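PDB 2C4N: ribonucleotide monophosphatase NagD from Escherichia coli, which probably removes phosphate from a broad range of nucleotides, and from polyphosphate and glucose 1-phosphate, using magnesium or another divalent metal ion. Local coordinates for residues A[108-117]-A[133-143]. Sequence-based numbering, arbitrary orientation.
Sequences DVNPDFVIVG and FVANGARFIAT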
# COMPACT_ATOMS: atom_id res chain seq x y z
N ASP A 108 -20.27 17.33 -17.15
CA ASP A 108 -19.33 17.70 -16.11
C ASP A 108 -20.05 18.66 -15.16
O ASP A 108 -19.44 19.46 -14.45
CB ASP A 108 -18.06 18.34 -16.70
CG ASP A 108 -18.34 19.62 -17.44
OD1 ASP A 108 -19.53 20.00 -17.58
OD2 ASP A 108 -17.37 20.25 -17.90
N VAL A 109 -21.38 18.56 -15.17
CA VAL A 109 -22.24 19.36 -14.30
C VAL A 109 -23.06 18.42 -13.42
O VAL A 109 -23.92 17.69 -13.91
CB VAL A 109 -23.22 20.24 -15.12
CG1 VAL A 109 -24.11 21.04 -14.18
CG2 VAL A 109 -22.45 21.17 -16.03
N ASN A 110 -22.79 18.45 -12.12
CA ASN A 110 -23.49 17.61 -11.16
C ASN A 110 -23.66 16.16 -11.60
O ASN A 110 -24.78 15.63 -11.64
CB ASN A 110 -24.87 18.21 -10.84
CG ASN A 110 -24.78 19.61 -10.26
OD1 ASN A 110 -24.08 19.84 -9.28
ND2 ASN A 110 -25.50 20.54 -10.86
N PRO A 111 -22.55 15.48 -11.93
CA PRO A 111 -22.66 14.08 -12.35
C PRO A 111 -22.89 13.17 -11.15
O PRO A 111 -22.42 13.46 -10.04
CB PRO A 111 -21.31 13.82 -13.02
CG PRO A 111 -20.37 14.70 -12.21
CD PRO A 111 -21.17 15.98 -12.05
N ASP A 112 -23.61 12.07 -11.36
CA ASP A 112 -23.87 11.11 -10.29
C ASP A 112 -22.68 10.16 -10.20
O ASP A 112 -22.31 9.72 -9.11
CB ASP A 112 -25.13 10.29 -10.59
CG ASP A 112 -26.37 11.16 -10.75
OD1 ASP A 112 -26.68 11.92 -9.81
OD2 ASP A 112 -27.03 11.06 -11.80
N PHE A 113 -22.10 9.84 -11.35
CA PHE A 113 -20.97 8.93 -11.45
C PHE A 113 -19.77 9.55 -12.16
O PHE A 113 -19.92 10.46 -12.98
CB PHE A 113 -21.31 7.69 -12.28
CG PHE A 113 -22.50 6.93 -11.81
CD1 PHE A 113 -23.78 7.35 -12.13
CD2 PHE A 113 -22.33 5.76 -11.07
CE1 PHE A 113 -24.89 6.62 -11.71
CE2 PHE A 113 -23.43 5.03 -10.65
CZ PHE A 113 -24.72 5.46 -10.98
N VAL A 114 -18.60 9.00 -11.85
CA VAL A 114 -17.36 9.37 -12.52
C VAL A 114 -16.98 7.99 -13.06
O VAL A 114 -16.79 7.05 -12.29
CB VAL A 114 -16.26 9.86 -11.55
CG1 VAL A 114 -14.90 9.84 -12.26
CG2 VAL A 114 -16.57 11.28 -11.10
N ILE A 115 -16.91 7.86 -14.38
CA ILE A 115 -16.59 6.59 -14.99
C ILE A 115 -15.29 6.69 -15.76
O ILE A 115 -15.14 7.55 -16.62
CB ILE A 115 -17.70 6.16 -15.96
CG1 ILE A 115 -19.06 6.19 -15.24
CG2 ILE A 115 -17.40 4.77 -16.51
CD1 ILE A 115 -20.24 6.02 -16.16
N VAL A 116 -14.35 5.81 -15.44
CA VAL A 116 -13.06 5.82 -16.10
C VAL A 116 -12.85 4.55 -16.92
O VAL A 116 -12.99 3.44 -16.41
CB VAL A 116 -11.90 5.95 -15.09
CG1 VAL A 116 -10.56 6.05 -15.83
CG2 VAL A 116 -12.11 7.18 -14.20
N GLY A 117 -12.52 4.74 -18.19
CA GLY A 117 -12.24 3.62 -19.07
C GLY A 117 -10.83 3.86 -19.59
O GLY A 117 -9.88 3.89 -18.82
N PHE A 133 -14.90 15.59 -8.60
CA PHE A 133 -16.21 14.95 -8.45
C PHE A 133 -16.18 13.78 -7.46
O PHE A 133 -17.08 13.63 -6.64
CB PHE A 133 -16.73 14.46 -9.80
CG PHE A 133 -17.05 15.58 -10.76
CD1 PHE A 133 -17.85 16.65 -10.36
CD2 PHE A 133 -16.57 15.56 -12.07
CE1 PHE A 133 -18.15 17.69 -11.25
CE2 PHE A 133 -16.87 16.58 -12.97
CZ PHE A 133 -17.66 17.65 -12.55
N VAL A 134 -15.15 12.94 -7.55
CA VAL A 134 -15.05 11.80 -6.65
C VAL A 134 -14.88 12.29 -5.22
O VAL A 134 -15.52 11.78 -4.31
CB VAL A 134 -13.86 10.88 -7.04
CG1 VAL A 134 -13.66 9.79 -5.99
CG2 VAL A 134 -14.14 10.23 -8.39
N ALA A 135 -14.03 13.29 -5.04
CA ALA A 135 -13.80 13.84 -3.72
C ALA A 135 -15.09 14.41 -3.15
O ALA A 135 -15.29 14.42 -1.93
CB ALA A 135 -12.74 14.91 -3.78
N ASN A 136 -15.95 14.92 -4.01
CA ASN A 136 -17.23 15.43 -3.64
C ASN A 136 -18.39 14.47 -3.59
O ASN A 136 -19.51 14.87 -3.52
CB ASN A 136 -17.57 16.71 -4.39
CG ASN A 136 -16.80 17.90 -3.89
OD1 ASN A 136 -17.18 18.48 -2.89
ND2 ASN A 136 -15.78 18.27 -4.57
N GLY A 137 -18.09 13.19 -3.56
CA GLY A 137 -19.14 12.19 -3.47
C GLY A 137 -19.67 11.45 -4.69
O GLY A 137 -20.58 10.63 -4.56
N ALA A 138 -19.13 11.72 -5.87
CA ALA A 138 -19.62 11.03 -7.05
C ALA A 138 -19.27 9.54 -6.96
O ALA A 138 -18.23 9.18 -6.41
CB ALA A 138 -18.99 11.64 -8.30
N ARG A 139 -20.14 8.69 -7.50
CA ARG A 139 -19.88 7.25 -7.48
C ARG A 139 -18.77 6.95 -8.49
O ARG A 139 -18.91 7.18 -9.69
CB ARG A 139 -21.18 6.49 -7.80
CG ARG A 139 -22.24 6.71 -6.71
CD ARG A 139 -23.62 6.19 -7.11
NE ARG A 139 -23.65 4.74 -7.30
CZ ARG A 139 -24.76 4.04 -7.56
NH1 ARG A 139 -25.92 4.67 -7.68
NH2 ARG A 139 -24.70 2.73 -7.72
N PHE A 140 -17.66 6.43 -7.97
CA PHE A 140 -16.45 6.13 -8.74
C PHE A 140 -16.41 4.69 -9.31
O PHE A 140 -16.24 3.72 -8.58
CB PHE A 140 -15.25 6.38 -7.80
CG PHE A 140 -13.91 6.51 -8.49
CD1 PHE A 140 -13.80 6.67 -9.87
CD2 PHE A 140 -12.75 6.48 -7.72
CE1 PHE A 140 -12.55 6.82 -10.48
CE2 PHE A 140 -11.49 6.63 -8.31
CZ PHE A 140 -11.38 6.79 -9.69
N ILE A 141 -16.56 4.59 -10.63
CA ILE A 141 -16.57 3.30 -11.33
C ILE A 141 -15.49 3.29 -12.41
O ILE A 141 -15.28 4.29 -13.10
CB ILE A 141 -17.92 3.05 -12.06
CG1 ILE A 141 -19.10 3.39 -11.14
CG2 ILE A 141 -17.99 1.61 -12.53
CD1 ILE A 141 -19.19 2.53 -9.91
N ALA A 142 -14.82 2.15 -12.57
CA ALA A 142 -13.77 2.02 -13.59
C ALA A 142 -13.96 0.70 -14.32
O ALA A 142 -14.35 -0.30 -13.72
CB ALA A 142 -12.39 2.08 -12.93
N THR A 143 -13.67 0.68 -15.62
CA THR A 143 -13.86 -0.53 -16.41
C THR A 143 -12.96 -1.71 -16.06
O THR A 143 -13.44 -2.84 -15.95
CB THR A 143 -13.73 -0.24 -17.94
OG1 THR A 143 -12.44 0.31 -18.22
CG2 THR A 143 -14.80 0.74 -18.38
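Strands 113-116 and 139-142 pair in parallel, Phe113 beside Arg139 through Val116 beside Ala142. Five backbone hydrogen bonds join the two segments, from Asp112 to Thr143. Arg139 gives its N to Asp112 O and takes Val114 N on its own O. Ile141 repeats the pattern with Val114 O and Val116 N, and Thr143 N closes the ladder on Val116 O at 3.0 Å. The straightest is Ile141 N to Val114 O, with an N-H...O angle of 176°.

Apolar contacts fill the face of Val114 and Val116. The end of helix 124-135 lies over Val114, as expected of a beta-alpha-beta crossover, and helix 156-167 packs on Phe140 and Ala142. With CG2 anti to the carbonyl carbon, Val114 sends this methyl toward the end of helix 124-135. There CG2 meets Phe133 CB at 3.4 Å and Ala138 CB at 3.7 Å. Val116 CG2 touches the edge of the Phe140 ring at CE1. A Schellman motif with Gly137 as C-prime residue ends the helix and leads directly into Ala138.

Pro111 makes a CH-pi contact with Phe133. Its CG stands 3.6 Å from the ring centroid, 8° off the normal. Asp108 O sits at the ring edge, 3.2 Å from Phe133 CZ. Without the ring, as with an alanine here, Pro111 would probably lose its aromatic platform and a gap would open beside Asp108.

On the other face, Phe113 and Arg139 run side by side. Phe113 CE2 lies over one face of the guanidinium, 3.4 Å from Arg139 NE, with the planes 40° apart. Arg139 NH2 is hydrogen-bonded to Gln82 OE1 of its own chain and to Pro234 O of a second subunit.

The backbone ladder thus separates a purely apolar face of Val114, Val116 and Phe140 from the Phe113 and Ile141 face, which adds a buried guanidinium shared between Gln82 and a neighbouring subunit.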